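Local coordinates for gingipain R2 Pro-Domain (Porphyromonas gingivalis, PDB 4IEF), which is the pro-domain of an arginine-specific cysteine protease and probably keeps the protease latent until it is removed during maturation, at residues 27-32 with 166-171; 123-128 with 157-162. All coordinates share one frame; numbering follows the deposited sequence.

Contact 1 (27-32 with 166-171); sequences KVQFRM and YTEIVV
The guanidinium of R31 meets the carboxylate of E168 edge-on, and the two planes lie only 11° apart. R31 uses its NE side. NE reaches E168 OE1 at 2.9 Å and NH2 reaches the same oxygen at 3.0 Å, forming a salt bridge. NE approaches the anti lone pair, whereas NH2 comes nearly along the C-O axis. Over one face of the guanidinium sits NE2 of Q29, offset toward the rim. The chain of E168 is extended, with CG anti to the backbone N (chi1 -170°), and runs beside that of R31 in the same direction. Two donors converge on OE1, which probably restrains the rotation of the carboxylate and favours its charged form.

The ring of F30 is a second flat group. The carbonyl oxygen of Y166 lies at its edge, 3.6 Å from CE1. I169 CD1 approaches F30 CD1 obliquely at 4.1 Å. This apolar face also carries V28 and V171, and F151 packs against it. On the salt-bridge face, V170 CG2 touches Q29 CB at 4.0 Å.

The backbones run antiparallel. V28 with V171 and F30 with I169 are hydrogen-bonded pairs. Past the strand end, M32 N donates to T167 O at 2.9 Å, from above the carbonyl plane. T167 and E168 together face K89 in a classic beta bulge. The arrangement is that of neighbouring strands in an antiparallel beta-sheet with one apolar face and one mixed face.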
loop_
_atom_site.group_PDB
_atom_site.type_symbol
_atom_site.label_atom_id
_atom_site.label_comp_id
_atom_site.label_asym_id
_atom_site.label_seq_id
_atom_site.Cartn_x
_atom_site.Cartn_y
_atom_site.Cartn_z
ATOM N N LYS A 27 21.049 -13.676 -12.587
ATOM C CA LYS A 27 21.433 -13.092 -13.872
ATOM C C LYS A 27 20.207 -12.385 -14.442
ATOM O O LYS A 27 19.205 -13.039 -14.748
ATOM C CB LYS A 27 21.978 -14.165 -14.826
ATOM C CG LYS A 27 23.077 -13.674 -15.752
ATOM C CD LYS A 27 23.671 -14.832 -16.549
ATOM C CE LYS A 27 24.398 -14.363 -17.780
ATOM N NZ LYS A 27 24.800 -15.506 -18.639
ATOM N N VAL A 28 20.254 -11.043 -14.496
ATOM C CA VAL A 28 19.121 -10.232 -14.945
ATOM C C VAL A 28 19.486 -9.516 -16.250
ATOM O O VAL A 28 20.539 -8.877 -16.352
ATOM C CB VAL A 28 18.624 -9.236 -13.850
ATOM C CG1 VAL A 28 17.369 -8.484 -14.304
ATOM C CG2 VAL A 28 18.362 -9.944 -12.519
ATOM N N GLN A 29 18.596 -9.631 -17.243
ATOM C CA GLN A 29 18.738 -8.992 -18.537
ATOM C C GLN A 29 17.799 -7.796 -18.649
ATOM O O GLN A 29 16.602 -7.898 -18.375
ATOM C CB GLN A 29 18.467 -9.998 -19.674
ATOM C CG GLN A 29 18.242 -9.355 -21.051
ATOM C CD GLN A 29 18.008 -10.365 -22.139
ATOM O OE1 GLN A 29 18.904 -11.115 -22.524
ATOM N NE2 GLN A 29 16.793 -10.395 -22.670
ATOM N N PHE A 30 18.359 -6.666 -19.062
ATOM C CA PHE A 30 17.619 -5.453 -19.373
ATOM C C PHE A 30 17.682 -5.252 -20.871
ATOM O O PHE A 30 18.748 -5.432 -21.476
ATOM C CB PHE A 30 18.180 -4.215 -18.638
ATOM C CG PHE A 30 17.725 -2.902 -19.241
ATOM C CD1 PHE A 30 18.434 -2.311 -20.287
ATOM C CD2 PHE A 30 16.558 -2.281 -18.800
ATOM C CE1 PHE A 30 17.969 -1.140 -20.897
ATOM C CE2 PHE A 30 16.114 -1.085 -19.387
ATOM C CZ PHE A 30 16.821 -0.526 -20.429
ATOM N N ARG A 31 16.565 -4.834 -21.460
ATOM C CA ARG A 31 16.500 -4.464 -22.863
ATOM C C ARG A 31 15.692 -3.180 -22.971
ATOM O O ARG A 31 14.667 -3.039 -22.294
ATOM C CB ARG A 31 15.939 -5.590 -23.734
ATOM C CG ARG A 31 17.000 -6.596 -24.166
ATOM C CD ARG A 31 16.396 -7.767 -24.910
ATOM N NE ARG A 31 17.431 -8.641 -25.458
ATOM C CZ ARG A 31 17.199 -9.820 -26.029
ATOM N NH1 ARG A 31 15.960 -10.291 -26.116
ATOM N NH2 ARG A 31 18.203 -10.541 -26.505
ATOM N N MET A 32 16.201 -2.212 -23.757
ATOM C CA MET A 32 15.552 -0.915 -23.956
ATOM C C MET A 32 14.192 -1.103 -24.641
ATOM O O MET A 32 14.096 -1.791 -25.658
ATOM C CB MET A 32 16.451 0.038 -24.770
ATOM C CG MET A 32 15.879 1.454 -24.910
ATOM S SD MET A 32 15.566 2.288 -23.327
ATOM C CE MET A 32 17.213 2.900 -22.967
ATOM N N TYR A 166 22.000 2.275 -24.151
ATOM C CA TYR A 166 22.267 0.855 -23.945
ATOM C C TYR A 166 21.002 0.063 -24.261
ATOM O O TYR A 166 20.023 0.112 -23.519
ATOM C CB TYR A 166 22.800 0.578 -22.528
ATOM C CG TYR A 166 24.241 1.000 -22.344
ATOM C CD1 TYR A 166 24.574 2.328 -22.089
ATOM C CD2 TYR A 166 25.276 0.075 -22.439
ATOM C CE1 TYR A 166 25.902 2.728 -21.947
ATOM C CE2 TYR A 166 26.607 0.463 -22.291
ATOM C CZ TYR A 166 26.916 1.792 -22.043
ATOM O OH TYR A 166 28.227 2.186 -21.906
ATOM N N THR A 167 21.010 -0.611 -25.416
ATOM C CA THR A 167 19.874 -1.392 -25.909
ATOM C C THR A 167 19.736 -2.693 -25.118
ATOM O O THR A 167 18.619 -3.191 -24.980
ATOM C CB THR A 167 19.992 -1.649 -27.411
ATOM O OG1 THR A 167 21.229 -2.309 -27.681
ATOM C CG2 THR A 167 19.880 -0.368 -28.228
ATOM N N GLU A 168 20.859 -3.224 -24.585
ATOM C CA GLU A 168 20.877 -4.434 -23.767
ATOM C C GLU A 168 21.962 -4.360 -22.694
ATOM O O GLU A 168 23.080 -3.913 -22.963
ATOM C CB GLU A 168 21.063 -5.692 -24.625
ATOM C CG GLU A 168 20.843 -6.986 -23.862
ATOM C CD GLU A 168 21.216 -8.227 -24.640
ATOM O OE1 GLU A 168 20.293 -8.904 -25.150
ATOM O OE2 GLU A 168 22.429 -8.518 -24.756
ATOM N N ILE A 169 21.604 -4.779 -21.469
ATOM C CA ILE A 169 22.491 -4.879 -20.306
ATOM C C ILE A 169 22.158 -6.176 -19.573
ATOM O O ILE A 169 21.017 -6.359 -19.142
ATOM C CB ILE A 169 22.443 -3.657 -19.321
ATOM C CG1 ILE A 169 22.654 -2.292 -20.022
ATOM C CG2 ILE A 169 23.449 -3.855 -18.158
ATOM C CD1 ILE A 169 22.179 -1.061 -19.193
ATOM N N VAL A 170 23.153 -7.059 -19.409
ATOM C CA VAL A 170 22.989 -8.291 -18.644
ATOM C C VAL A 170 23.907 -8.182 -17.432
ATOM O O VAL A 170 25.119 -7.980 -17.588
ATOM C CB VAL A 170 23.220 -9.602 -19.448
ATOM C CG1 VAL A 170 22.961 -10.828 -18.575
ATOM C CG2 VAL A 170 22.342 -9.643 -20.698
ATOM N N VAL A 171 23.323 -8.290 -16.225
ATOM C CA VAL A 171 24.095 -8.203 -14.989
ATOM C C VAL A 171 24.057 -9.521 -14.210
ATOM O O VAL A 171 23.071 -10.260 -14.262
ATOM C CB VAL A 171 23.675 -7.015 -14.075
ATOM C CG1 VAL A 171 23.914 -5.674 -14.761
ATOM C CG2 VAL A 171 22.228 -7.137 -13.585
#

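Contact 2 (123-128 with 157-162); sequences NEDKFF and NPVTKT
N157 sets its CB squarely over the face of the F127 ring. The carbon stands 3.6 Å from the ring centroid and 8° off the normal, a CH-pi contact. The amide of N157 is turned 88° to the ring plane. R164 makes a cation-pi contact with the same ring.

The amide of N157 serves both segments. Its CG is anti to the backbone N (chi1 -171°), which brings the amide up to D125. There ND2 donates to D125 OD1 at 3.2 Å, almost in line with the bond from that oxygen to CG. N157 OD1 turns back to its own segment and accepts from T160 N at 3.2 Å, forming an Asx motif. This donor lies above the carbonyl plane, not on a lone pair. D125 is itself the centre of an inverse gamma turn.

Van der Waals contacts flank these bonds. The methyl V159 CG2 rests 3.5 Å from the carbonyl oxygen N123 O, and V159 CB touches D125 CB at 4.0 Å. P158 CD reaches F128 CD2 at 3.7 Å, with the two side chains crossing at about a right angle. K126 O receives a CA-H...O contact from N157.

Thus one buried asparagine uses both ends of its amide. It probably stabilises the turn at 157-160 and links it to the neighbouring loop, while its aliphatic carbon covers an aromatic face.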
loop_
_atom_site.group_PDB
_atom_site.type_symbol
_atom_site.label_atom_id
_atom_site.label_comp_id
_atom_site.label_asym_id
_atom_site.label_seq_id
_atom_site.Cartn_x
_atom_site.Cartn_y
_atom_site.Cartn_z
ATOM N N ASN A 123 29.336 21.265 -17.269
ATOM C CA ASN A 123 30.636 21.771 -17.715
ATOM C C ASN A 123 31.718 20.683 -17.561
ATOM O O ASN A 123 32.869 20.915 -17.926
ATOM C CB ASN A 123 31.024 23.043 -16.938
ATOM C CG ASN A 123 30.043 24.192 -17.060
ATOM O OD1 ASN A 123 29.971 24.901 -18.073
ATOM N ND2 ASN A 123 29.310 24.448 -15.995
ATOM N N GLU A 124 31.337 19.488 -17.057
ATOM C CA GLU A 124 32.241 18.358 -16.810
ATOM C C GLU A 124 32.282 17.398 -18.007
ATOM O O GLU A 124 31.244 16.870 -18.418
ATOM C CB GLU A 124 31.829 17.613 -15.525
ATOM C CG GLU A 124 32.123 18.391 -14.253
ATOM C CD GLU A 124 31.296 18.022 -13.037
ATOM O OE1 GLU A 124 30.850 18.952 -12.327
ATOM O OE2 GLU A 124 31.107 16.811 -12.781
ATOM N N ASP A 125 33.483 17.206 -18.580
ATOM C CA ASP A 125 33.711 16.345 -19.739
ATOM C C ASP A 125 33.879 14.875 -19.301
ATOM O O ASP A 125 34.997 14.358 -19.216
ATOM C CB ASP A 125 34.925 16.838 -20.553
ATOM C CG ASP A 125 35.153 16.159 -21.899
ATOM O OD1 ASP A 125 34.238 15.439 -22.375
ATOM O OD2 ASP A 125 36.227 16.378 -22.496
ATOM N N LYS A 126 32.733 14.225 -19.004
ATOM C CA LYS A 126 32.619 12.821 -18.592
ATOM C C LYS A 126 31.174 12.335 -18.786
ATOM O O LYS A 126 30.262 13.161 -18.911
ATOM C CB LYS A 126 33.079 12.610 -17.130
ATOM C CG LYS A 126 32.163 13.199 -16.060
ATOM C CD LYS A 126 32.457 12.588 -14.700
ATOM C CE LYS A 126 31.264 12.641 -13.783
ATOM N NZ LYS A 126 31.541 11.979 -12.483
ATOM N N PHE A 127 30.964 10.999 -18.783
ATOM C CA PHE A 127 29.631 10.420 -18.935
ATOM C C PHE A 127 28.952 10.266 -17.589
ATOM O O PHE A 127 29.524 9.695 -16.657
ATOM C CB PHE A 127 29.675 9.082 -19.683
ATOM C CG PHE A 127 29.753 9.269 -21.178
ATOM C CD1 PHE A 127 30.983 9.362 -21.821
ATOM C CD2 PHE A 127 28.598 9.379 -21.942
ATOM C CE1 PHE A 127 31.054 9.546 -23.204
ATOM C CE2 PHE A 127 28.670 9.568 -23.322
ATOM C CZ PHE A 127 29.897 9.646 -23.945
ATOM N N PHE A 128 27.735 10.818 -17.493
ATOM C CA PHE A 128 26.883 10.767 -16.309
ATOM C C PHE A 128 25.815 9.675 -16.487
ATOM O O PHE A 128 25.341 9.507 -17.611
ATOM C CB PHE A 128 26.216 12.132 -16.063
ATOM C CG PHE A 128 27.149 13.208 -15.558
ATOM C CD1 PHE A 128 27.233 13.498 -14.201
ATOM C CD2 PHE A 128 27.928 13.950 -16.440
ATOM C CE1 PHE A 128 28.084 14.504 -13.732
ATOM C CE2 PHE A 128 28.782 14.955 -15.970
ATOM C CZ PHE A 128 28.848 15.231 -14.619
ATOM N N ASN A 157 27.285 12.599 -21.859
ATOM C CA ASN A 157 28.404 13.509 -21.687
ATOM C C ASN A 157 27.888 14.904 -22.060
ATOM O O ASN A 157 27.549 15.121 -23.224
ATOM C CB ASN A 157 29.616 13.077 -22.529
ATOM C CG ASN A 157 30.894 13.842 -22.234
ATOM O OD1 ASN A 157 30.918 15.077 -22.118
ATOM N ND2 ASN A 157 32.000 13.121 -22.134
ATOM N N PRO A 158 27.752 15.839 -21.086
ATOM C CA PRO A 158 27.185 17.166 -21.404
ATOM C C PRO A 158 28.076 18.076 -22.255
ATOM O O PRO A 158 27.547 18.895 -23.009
ATOM C CB PRO A 158 26.955 17.794 -20.027
ATOM C CG PRO A 158 27.088 16.689 -19.038
ATOM C CD PRO A 158 28.050 15.727 -19.645
ATOM N N VAL A 159 29.403 17.942 -22.143
ATOM C CA VAL A 159 30.372 18.755 -22.880
ATOM C C VAL A 159 30.411 18.335 -24.370
ATOM O O VAL A 159 30.414 19.209 -25.243
ATOM C CB VAL A 159 31.776 18.698 -22.204
ATOM C CG1 VAL A 159 32.879 19.245 -23.116
ATOM C CG2 VAL A 159 31.766 19.443 -20.873
ATOM N N THR A 160 30.443 17.021 -24.658
ATOM C CA THR A 160 30.509 16.525 -26.042
ATOM C C THR A 160 29.111 16.402 -26.681
ATOM O O THR A 160 29.018 16.218 -27.900
ATOM C CB THR A 160 31.257 15.178 -26.116
ATOM O OG1 THR A 160 30.509 14.184 -25.423
ATOM C CG2 THR A 160 32.679 15.254 -25.572
ATOM N N LYS A 161 28.033 16.486 -25.856
ATOM C CA LYS A 161 26.615 16.369 -26.264
ATOM C C LYS A 161 26.343 14.971 -26.866
ATOM O O LYS A 161 25.521 14.821 -27.777
ATOM C CB LYS A 161 26.203 17.498 -27.248
ATOM C CG LYS A 161 26.120 18.881 -26.592
ATOM C CD LYS A 161 25.664 19.981 -27.549
ATOM C CE LYS A 161 24.161 20.060 -27.700
ATOM N NZ LYS A 161 23.735 21.346 -28.313
ATOM N N THR A 162 27.042 13.952 -26.337
ATOM C CA THR A 162 26.916 12.578 -26.801
ATOM C C THR A 162 26.112 11.754 -25.792
ATOM O O THR A 162 26.424 11.719 -24.592
ATOM C CB THR A 162 28.303 11.976 -27.088
ATOM O OG1 THR A 162 28.969 12.790 -28.063
ATOM C CG2 THR A 162 28.228 10.546 -27.597
#

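Contact 2 is nested along the chain inside the loop closed by contact 1. The order is 27-32, 123-128, 157-162, 166-171. The two centres lie about 23 Å apart. Strand 162-176 connects them: it begins in contact 2 and, turning a corner at T167, runs on through contact 1, where strand 25-31 pairs with it. Contact 1 lies within the antiparallel sheet, its centre about 11 Å from the centre of the chain. The centre of contact 2 is farther out, about 19 Å from that point, where the turn between strands 144-157 and 162-176 meets the loop before strand 133-141. One contact therefore joins an N-terminal strand to the sheet, and the other ties a loop to a turn at its end.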